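Side-chain contacts in D-psicose 3-epimerase (Agrobacterium tumefaciens, PDB 2HK0), which interconverts D-fructose and D-psicose by epimerisation at carbon 3, probably in a metal-dependent reaction within a TIM-barrel active site: residues I25-W30 with A57-E62; I52-A57 with L225-T230. One frame throughout, in Å; residues are numbered along the deposited sequence.

Contact 1: residues I25-W30 with A57-E62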
ATOM      1  N   ILE A  25     -16.765 -10.655 -17.119  1.00 16.22           N
ATOM      2  CA  ILE A  25     -16.646 -11.600 -16.024  1.00 15.26           C
ATOM      3  C   ILE A  25     -16.679 -13.016 -16.598  1.00 17.28           C
ATOM      4  O   ILE A  25     -17.359 -13.265 -17.594  1.00 17.14           O
ATOM      5  CB  ILE A  25     -17.805 -11.426 -15.028  1.00 14.81           C
ATOM      6  CG1 ILE A  25     -17.688 -12.451 -13.888  1.00 15.58           C
ATOM      7  CG2 ILE A  25     -19.132 -11.589 -15.761  1.00 14.81           C
ATOM      8  CD1 ILE A  25     -18.481 -12.081 -12.626  1.00 16.80           C
ATOM      9  N   TYR A  26     -15.929 -13.925 -15.981  1.00 16.64           N
ATOM     10  CA  TYR A  26     -15.903 -15.323 -16.394  1.00 20.27           C
ATOM     11  C   TYR A  26     -17.169 -15.960 -15.782  1.00 20.74           C
ATOM     12  O   TYR A  26     -17.307 -15.990 -14.561  1.00 20.68           O
ATOM     13  CB  TYR A  26     -14.641 -15.985 -15.834  1.00 21.61           C
ATOM     14  CG  TYR A  26     -14.380 -17.373 -16.353  1.00 23.30           C
ATOM     15  CD1 TYR A  26     -14.451 -17.650 -17.717  1.00 28.03           C
ATOM     16  CD2 TYR A  26     -13.971 -18.390 -15.494  1.00 25.98           C
ATOM     17  CE1 TYR A  26     -14.112 -18.907 -18.219  1.00 29.38           C
ATOM     18  CE2 TYR A  26     -13.623 -19.657 -15.985  1.00 27.27           C
ATOM     19  CZ  TYR A  26     -13.694 -19.905 -17.348  1.00 28.34           C
ATOM     20  OH  TYR A  26     -13.326 -21.135 -17.849  1.00 27.18           O
ATOM     21  N   TYR A  27     -18.079 -16.474 -16.618  1.00 22.44           N
ATOM     22  CA  TYR A  27     -19.350 -17.026 -16.114  1.00 21.66           C
ATOM     23  C   TYR A  27     -19.256 -18.155 -15.073  1.00 21.22           C
ATOM     24  O   TYR A  27     -20.183 -18.332 -14.284  1.00 21.44           O
ATOM     25  CB  TYR A  27     -20.255 -17.465 -17.282  1.00 20.63           C
ATOM     26  CG  TYR A  27     -19.990 -18.875 -17.724  1.00 23.37           C
ATOM     27  CD1 TYR A  27     -18.826 -19.195 -18.420  1.00 22.88           C
ATOM     28  CD2 TYR A  27     -20.853 -19.911 -17.357  1.00 24.14           C
ATOM     29  CE1 TYR A  27     -18.514 -20.511 -18.733  1.00 26.94           C
ATOM     30  CE2 TYR A  27     -20.555 -21.240 -17.674  1.00 24.52           C
ATOM     31  CZ  TYR A  27     -19.383 -21.526 -18.358  1.00 26.80           C
ATOM     32  OH  TYR A  27     -19.070 -22.823 -18.669  1.00 29.23           O
ATOM     33  N   SER A  28     -18.151 -18.898 -15.051  1.00 20.29           N
ATOM     34  CA  SER A  28     -17.981 -19.981 -14.069  1.00 21.32           C
ATOM     35  C   SER A  28     -18.020 -19.508 -12.604  1.00 20.61           C
ATOM     36  O   SER A  28     -18.028 -20.316 -11.664  1.00 20.10           O
ATOM     37  CB  SER A  28     -16.677 -20.732 -14.319  1.00 20.49           C
ATOM     38  OG  SER A  28     -16.795 -21.549 -15.466  1.00 23.73           O
ATOM     39  N   TYR A  29     -18.012 -18.199 -12.420  1.00 18.81           N
ATOM     40  CA  TYR A  29     -18.117 -17.592 -11.095  1.00 18.42           C
ATOM     41  C   TYR A  29     -19.385 -18.130 -10.402  1.00 19.02           C
ATOM     42  O   TYR A  29     -19.409 -18.346  -9.198  1.00 18.39           O
ATOM     43  CB  TYR A  29     -18.248 -16.082 -11.278  1.00 18.68           C
ATOM     44  CG  TYR A  29     -18.743 -15.290 -10.089  1.00 16.93           C
ATOM     45  CD1 TYR A  29     -17.966 -15.154  -8.938  1.00 17.44           C
ATOM     46  CD2 TYR A  29     -19.929 -14.570 -10.168  1.00 16.56           C
ATOM     47  CE1 TYR A  29     -18.353 -14.300  -7.902  1.00 17.56           C
ATOM     48  CE2 TYR A  29     -20.330 -13.724  -9.147  1.00 16.27           C
ATOM     49  CZ  TYR A  29     -19.539 -13.583  -8.017  1.00 19.17           C
ATOM     50  OH  TYR A  29     -19.926 -12.694  -7.025  1.00 16.05           O
ATOM     51  N   TRP A  30     -20.432 -18.345 -11.188  1.00 20.59           N
ATOM     52  CA  TRP A  30     -21.722 -18.824 -10.680  1.00 21.37           C
ATOM     53  C   TRP A  30     -21.887 -20.353 -10.661  1.00 23.75           C
ATOM     54  O   TRP A  30     -22.934 -20.851 -10.240  1.00 23.82           O
ATOM     55  CB  TRP A  30     -22.858 -18.216 -11.518  1.00 20.62           C
ATOM     56  CG  TRP A  30     -23.134 -16.747 -11.263  1.00 20.62           C
ATOM     57  CD1 TRP A  30     -23.844 -16.217 -10.223  1.00 21.22           C
ATOM     58  CD2 TRP A  30     -22.704 -15.634 -12.061  1.00 19.83           C
ATOM     59  NE1 TRP A  30     -23.884 -14.849 -10.319  1.00 17.66           N
ATOM     60  CE2 TRP A  30     -23.189 -14.463 -11.438  1.00 20.84           C
ATOM     61  CE3 TRP A  30     -21.950 -15.512 -13.239  1.00 21.60           C
ATOM     62  CZ2 TRP A  30     -22.944 -13.181 -11.953  1.00 18.77           C
ATOM     63  CZ3 TRP A  30     -21.706 -14.242 -13.751  1.00 20.73           C
ATOM     64  CH2 TRP A  30     -22.203 -13.093 -13.106  1.00 20.05           C
ATOM     65  N   ALA A  57     -13.617 -22.223 -24.090  1.00 30.76           N
ATOM     66  CA  ALA A  57     -13.604 -22.746 -25.451  1.00 35.86           C
ATOM     67  C   ALA A  57     -14.071 -24.186 -25.652  1.00 39.02           C
ATOM     68  O   ALA A  57     -14.754 -24.470 -26.639  1.00 38.64           O
ATOM     69  CB  ALA A  57     -12.220 -22.574 -26.052  1.00 36.34           C
ATOM     70  N   HIS A  58     -13.728 -25.089 -24.732  1.00 43.20           N
ATOM     71  CA  HIS A  58     -14.116 -26.494 -24.880  1.00 46.92           C
ATOM     72  C   HIS A  58     -15.627 -26.671 -25.049  1.00 47.99           C
ATOM     73  O   HIS A  58     -16.076 -27.516 -25.831  1.00 49.31           O
ATOM     74  CB  HIS A  58     -13.595 -27.341 -23.700  1.00 49.55           C
ATOM     75  CG  HIS A  58     -14.545 -27.446 -22.546  1.00 53.45           C
ATOM     76  ND1 HIS A  58     -14.862 -26.375 -21.737  1.00 54.66           N
ATOM     77  CD2 HIS A  58     -15.245 -28.501 -22.064  1.00 54.46           C
ATOM     78  CE1 HIS A  58     -15.715 -26.766 -20.805  1.00 54.87           C
ATOM     79  NE2 HIS A  58     -15.963 -28.051 -20.982  1.00 54.89           N
ATOM     80  N   HIS A  59     -16.406 -25.877 -24.326  1.00 48.22           N
ATOM     81  CA  HIS A  59     -17.859 -25.937 -24.431  1.00 47.88           C
ATOM     82  C   HIS A  59     -18.276 -25.660 -25.866  1.00 46.73           C
ATOM     83  O   HIS A  59     -19.181 -26.294 -26.407  1.00 46.85           O
ATOM     84  CB  HIS A  59     -18.507 -24.877 -23.540  1.00 49.64           C
ATOM     85  CG  HIS A  59     -18.804 -25.345 -22.153  1.00 52.76           C
ATOM     86  ND1 HIS A  59     -19.668 -26.387 -21.889  1.00 54.75           N
ATOM     87  CD2 HIS A  59     -18.366 -24.905 -20.950  1.00 54.62           C
ATOM     88  CE1 HIS A  59     -19.749 -26.567 -20.583  1.00 55.87           C
ATOM     89  NE2 HIS A  59     -18.970 -25.679 -19.990  1.00 55.62           N
ATOM     90  N   ILE A  60     -17.603 -24.692 -26.471  1.00 44.67           N
ATOM     91  CA  ILE A  60     -17.892 -24.276 -27.832  1.00 43.66           C
ATOM     92  C   ILE A  60     -17.752 -25.380 -28.884  1.00 42.55           C
ATOM     93  O   ILE A  60     -18.527 -25.429 -29.838  1.00 40.15           O
ATOM     94  CB  ILE A  60     -17.009 -23.062 -28.189  1.00 43.66           C
ATOM     95  CG1 ILE A  60     -17.324 -21.925 -27.211  1.00 43.43           C
ATOM     96  CG2 ILE A  60     -17.241 -22.629 -29.625  1.00 43.15           C
ATOM     97  CD1 ILE A  60     -16.492 -20.673 -27.395  1.00 43.40           C
ATOM     98  N   ASN A  61     -16.786 -26.276 -28.700  1.00 41.82           N
ATOM     99  CA  ASN A  61     -16.569 -27.356 -29.656  1.00 42.44           C
ATOM    100  C   ASN A  61     -17.654 -28.427 -29.656  1.00 44.04           C
ATOM    101  O   ASN A  61     -17.667 -29.300 -30.521  1.00 43.02           O
ATOM    102  CB  ASN A  61     -15.217 -28.024 -29.408  1.00 40.60           C
ATOM    103  CG  ASN A  61     -14.057 -27.140 -29.807  1.00 39.43           C
ATOM    104  OD1 ASN A  61     -14.178 -26.333 -30.721  1.00 38.05           O
ATOM    105  ND2 ASN A  61     -12.924 -27.297 -29.135  1.00 39.14           N
ATOM    106  N   GLU A  62     -18.567 -28.358 -28.698  1.00 46.26           N
ATOM    107  CA  GLU A  62     -19.621 -29.358 -28.612  1.00 48.46           C
ATOM    108  C   GLU A  62     -20.964 -28.922 -29.166  1.00 48.60           C
ATOM    109  O   GLU A  62     -21.852 -29.752 -29.373  1.00 49.78           O
ATOM    110  CB  GLU A  62     -19.781 -29.823 -27.164  1.00 50.08           C
ATOM    111  CG  GLU A  62     -18.610 -30.673 -26.698  1.00 52.94           C
ATOM    112  CD  GLU A  62     -18.113 -31.598 -27.801  1.00 55.29           C
ATOM    113  OE1 GLU A  62     -18.943 -32.334 -28.385  1.00 56.82           O
ATOM    114  OE2 GLU A  62     -16.893 -31.582 -28.092  1.00 56.99           O
TER
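Tyr27 OH is hydrogen-bonded to the carbonyl oxygen of Ala36 and lies 3.1 Å from His59 NE2. That imidazole nitrogen has a carbonyl of its own, Trp34 O, so the two polar ends that converge here both bond to the backbone of the connection leading into helix 39-47. The site belongs to a TIM barrel, where residues 25-30 carry the end of strand 22-26 into a turn and residues 57-62 follow the adjacent parallel strand 52-56. Each segment has a short helical piece there: residues 27-30 form a 3-10 segment, with Trp30 N bonded to Tyr27 O at 3.1 Å, and residues 57-60 a weakly bonded helix. Tyr27 and His59 together span the gap, and the contact buries 65 Å² in all. The phenol of Tyr27 starts with CG between the backbone N and the carbonyl carbon (chi1 87°) and reaches out hydroxyl first. His59 instead carries CG beside its backbone N and anti to its carbonyl carbon, bringing the CD2-NE2 side of its ring to the tyrosine oxygen. The side chains are oblique to each other, and the touching is done by the hydroxyl and not by the phenol ring carbons. Neighbours in sequence cover part of each ring: Ser28 OG lies 3.8 Å above the plane of the Tyr27 ring, toward its rim, and His58 CE1 is 3.2 Å above that of His59, likewise offset. Tyr41 meets the Tyr27 ring with the planes at about 55°, and Ile53 of strand 52-56 packs against it. Next to the nitrogen, His59 CD2 comes within 3.2 Å of Tyr27 OH.

Contact 2: residues I52-A57 with L225-T230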
ATOM      1  N   ILE A  52     -18.763  -7.511 -21.488  1.00 16.76           N
ATOM      2  CA  ILE A  52     -18.296  -8.802 -21.970  1.00 14.92           C
ATOM      3  C   ILE A  52     -18.566  -9.975 -21.033  1.00 15.78           C
ATOM      4  O   ILE A  52     -18.618  -9.814 -19.804  1.00 17.71           O
ATOM      5  CB  ILE A  52     -16.749  -8.746 -22.165  1.00 18.25           C
ATOM      6  CG1 ILE A  52     -16.386  -7.749 -23.269  1.00 16.80           C
ATOM      7  CG2 ILE A  52     -16.173 -10.139 -22.435  1.00 11.42           C
ATOM      8  CD1 ILE A  52     -14.920  -7.419 -23.273  1.00 18.91           C
ATOM      9  N   ILE A  53     -18.735 -11.158 -21.618  1.00 15.87           N
ATOM     10  CA  ILE A  53     -18.871 -12.378 -20.830  1.00 15.93           C
ATOM     11  C   ILE A  53     -17.774 -13.276 -21.402  1.00 15.86           C
ATOM     12  O   ILE A  53     -17.659 -13.427 -22.615  1.00 14.23           O
ATOM     13  CB  ILE A  53     -20.258 -13.073 -20.965  1.00 16.50           C
ATOM     14  CG1 ILE A  53     -20.234 -14.393 -20.184  1.00 17.63           C
ATOM     15  CG2 ILE A  53     -20.602 -13.336 -22.427  1.00 16.26           C
ATOM     16  CD1 ILE A  53     -21.595 -15.139 -20.134  1.00 18.60           C
ATOM     17  N   GLU A  54     -16.932 -13.818 -20.528  1.00 17.20           N
ATOM     18  CA  GLU A  54     -15.874 -14.691 -20.989  1.00 18.86           C
ATOM     19  C   GLU A  54     -16.340 -16.107 -20.774  1.00 19.71           C
ATOM     20  O   GLU A  54     -16.843 -16.453 -19.708  1.00 20.38           O
ATOM     21  CB  GLU A  54     -14.560 -14.451 -20.246  1.00 17.92           C
ATOM     22  CG  GLU A  54     -13.463 -15.397 -20.706  1.00 20.15           C
ATOM     23  CD  GLU A  54     -12.068 -14.799 -20.576  1.00 21.35           C
ATOM     24  OE1 GLU A  54     -11.797 -13.796 -21.251  1.00 22.82           O
ATOM     25  OE2 GLU A  54     -11.239 -15.330 -19.813  1.00 23.34           O
ATOM     26  N   VAL A  55     -16.121 -16.917 -21.798  1.00 20.94           N
ATOM     27  CA  VAL A  55     -16.544 -18.302 -21.839  1.00 24.41           C
ATOM     28  C   VAL A  55     -15.377 -19.276 -22.034  1.00 24.08           C
ATOM     29  O   VAL A  55     -14.287 -18.863 -22.419  1.00 20.81           O
ATOM     30  CB  VAL A  55     -17.550 -18.425 -23.005  1.00 26.81           C
ATOM     31  CG1 VAL A  55     -17.705 -19.839 -23.425  1.00 32.20           C
ATOM     32  CG2 VAL A  55     -18.896 -17.795 -22.585  1.00 27.91           C
ATOM     33  N   ALA A  56     -15.610 -20.564 -21.764  1.00 25.47           N
ATOM     34  CA  ALA A  56     -14.588 -21.604 -21.944  1.00 27.02           C
ATOM     35  C   ALA A  56     -14.715 -22.227 -23.342  1.00 29.13           C
ATOM     36  O   ALA A  56     -15.784 -22.712 -23.724  1.00 24.53           O
ATOM     37  CB  ALA A  56     -14.743 -22.682 -20.892  1.00 28.99           C
ATOM     38  N   ALA A  57     -13.617 -22.223 -24.090  1.00 30.76           N
ATOM     39  CA  ALA A  57     -13.604 -22.746 -25.451  1.00 35.86           C
ATOM     40  C   ALA A  57     -14.071 -24.186 -25.652  1.00 39.02           C
ATOM     41  O   ALA A  57     -14.754 -24.470 -26.639  1.00 38.64           O
ATOM     42  CB  ALA A  57     -12.220 -22.574 -26.052  1.00 36.34           C
ATOM     43  N   LEU A 225       0.258  -6.006 -24.252  1.00 17.32           N
ATOM     44  CA  LEU A 225      -0.789  -6.473 -23.340  1.00 17.45           C
ATOM     45  C   LEU A 225      -2.058  -6.590 -24.168  1.00 17.14           C
ATOM     46  O   LEU A 225      -2.593  -5.573 -24.621  1.00 16.32           O
ATOM     47  CB  LEU A 225      -1.025  -5.469 -22.201  1.00 17.27           C
ATOM     48  CG  LEU A 225      -1.363  -5.965 -20.777  1.00 19.90           C
ATOM     49  CD1 LEU A 225      -2.401  -5.053 -20.163  1.00 18.67           C
ATOM     50  CD2 LEU A 225      -1.808  -7.368 -20.744  1.00 15.64           C
ATOM     51  N   GLY A 226      -2.545  -7.813 -24.351  1.00 16.67           N
ATOM     52  CA  GLY A 226      -3.748  -8.004 -25.145  1.00 18.13           C
ATOM     53  C   GLY A 226      -5.000  -8.410 -24.386  1.00 18.75           C
ATOM     54  O   GLY A 226      -6.101  -8.296 -24.919  1.00 19.38           O
ATOM     55  N   HIS A 227      -4.839  -8.870 -23.146  1.00 19.22           N
ATOM     56  CA  HIS A 227      -5.971  -9.310 -22.325  1.00 18.32           C
ATOM     57  C   HIS A 227      -5.552  -9.191 -20.848  1.00 17.54           C
ATOM     58  O   HIS A 227      -4.363  -9.265 -20.527  1.00 19.53           O
ATOM     59  CB  HIS A 227      -6.321 -10.759 -22.688  1.00 18.32           C
ATOM     60  CG  HIS A 227      -7.740 -11.136 -22.397  1.00 18.58           C
ATOM     61  ND1 HIS A 227      -8.806 -10.306 -22.681  1.00 18.20           N
ATOM     62  CD2 HIS A 227      -8.273 -12.271 -21.880  1.00 19.56           C
ATOM     63  CE1 HIS A 227      -9.934 -10.912 -22.351  1.00 18.28           C
ATOM     64  NE2 HIS A 227      -9.639 -12.106 -21.862  1.00 21.82           N
ATOM     65  N   PHE A 228      -6.520  -9.008 -19.955  1.00 17.05           N
ATOM     66  CA  PHE A 228      -6.228  -8.800 -18.535  1.00 17.00           C
ATOM     67  C   PHE A 228      -7.294  -9.434 -17.640  1.00 18.18           C
ATOM     68  O   PHE A 228      -8.496  -9.267 -17.870  1.00 15.99           O
ATOM     69  CB  PHE A 228      -6.175  -7.284 -18.275  1.00 16.98           C
ATOM     70  CG  PHE A 228      -5.526  -6.881 -16.967  1.00 16.11           C
ATOM     71  CD1 PHE A 228      -4.175  -7.103 -16.742  1.00 15.59           C
ATOM     72  CD2 PHE A 228      -6.257  -6.189 -15.999  1.00 19.15           C
ATOM     73  CE1 PHE A 228      -3.549  -6.638 -15.576  1.00 17.20           C
ATOM     74  CE2 PHE A 228      -5.649  -5.717 -14.823  1.00 15.47           C
ATOM     75  CZ  PHE A 228      -4.295  -5.939 -14.612  1.00 17.60           C
ATOM     76  N   HIS A 229      -6.847 -10.147 -16.613  1.00 16.71           N
ATOM     77  CA  HIS A 229      -7.754 -10.792 -15.667  1.00 15.45           C
ATOM     78  C   HIS A 229      -7.605 -10.156 -14.288  1.00 15.97           C
ATOM     79  O   HIS A 229      -6.489  -9.808 -13.873  1.00 15.65           O
ATOM     80  CB  HIS A 229      -7.438 -12.293 -15.560  1.00 15.72           C
ATOM     81  CG  HIS A 229      -8.104 -13.128 -16.608  1.00 17.67           C
ATOM     82  ND1 HIS A 229      -8.062 -14.506 -16.598  1.00 18.45           N
ATOM     83  CD2 HIS A 229      -8.886 -12.783 -17.656  1.00 17.22           C
ATOM     84  CE1 HIS A 229      -8.798 -14.974 -17.588  1.00 19.40           C
ATOM     85  NE2 HIS A 229      -9.311 -13.947 -18.246  1.00 21.69           N
ATOM     86  N   THR A 230      -8.715 -10.037 -13.562  1.00 14.45           N
ATOM     87  CA  THR A 230      -8.685  -9.438 -12.235  1.00 16.01           C
ATOM     88  C   THR A 230      -9.338 -10.287 -11.145  1.00 15.99           C
ATOM     89  O   THR A 230     -10.241 -11.088 -11.407  1.00 16.23           O
ATOM     90  CB  THR A 230      -9.386  -8.092 -12.225  1.00 13.05           C
ATOM     91  OG1 THR A 230     -10.699  -8.259 -12.770  1.00 14.69           O
ATOM     92  CG2 THR A 230      -8.598  -7.073 -13.053  1.00 15.62           C
TER
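Glu54 offers one carboxylate oxygen to each of two histidines. His229 NE2 donates to Glu54 OE2 over 2.8 Å, arriving on the syn side and somewhat above the carboxylate plane; the bond is bent, with 137° at the hydrogen. On the other branch His227 NE2 lies 2.8 Å from Glu54 OE1 in a nearly straight hydrogen bond, although the position of OE1 is less certain. Both oxygens lie at ring edges, near the imidazole planes. His227 comes from the opposite direction to Glu54, with its ring nearly coplanar with the carboxylate (26° between planes). His229 crosses the glutamate at about a right angle, and its ring is turned more steeply to the carboxylate. If OE1 is placed correctly, the two bonds together would restrict rotation of the carboxylate about CG-CD. They also bridge the inside of the TIM barrel, joining strand 52-56 to strand 225-230, the second and seventh of its eight parallel strands. The CA atoms of Glu54 and His229 are 10.5 Å apart, a distance covered by side chains alone. Glu54 spans its share as an extended chain, with CG opposite the backbone N (chi1 178°). His227 points its CB toward strand 52-56, whereas His229 has CG anti to its carbonyl carbon and swings its ring across to the carboxylate. A weak hydrogen bond joins ND1 of the His229 ring to Glu264 OE1. Thr83 and Ile262 touch both Glu54 and His227, while Met201 packs against both histidines and Asp203 against His229.

Overall arrangement
Contact 1 and contact 2 have centres 11 Å apart and share Ala57, where strand 52-56 passes into helix 57-60. Strands 22-26 and 52-56 are sheet neighbours, and a probable hydrogen bond from Glu54 N to Ile25 O (3.0 Å) ties the backbones of the two contacts together. Tyr26 adds packing, with CD1 3.3 Å from Glu54 O. The centre of contact 2, which crosses the barrel interior, is about 4 Å from the centre of the chain, and that of contact 1 about 11 Å. Contact 1 joins segments at the C-terminal ends of the strands, the end of the barrel where TIM-barrel enzymes carry their active site, so it probably lies near that site.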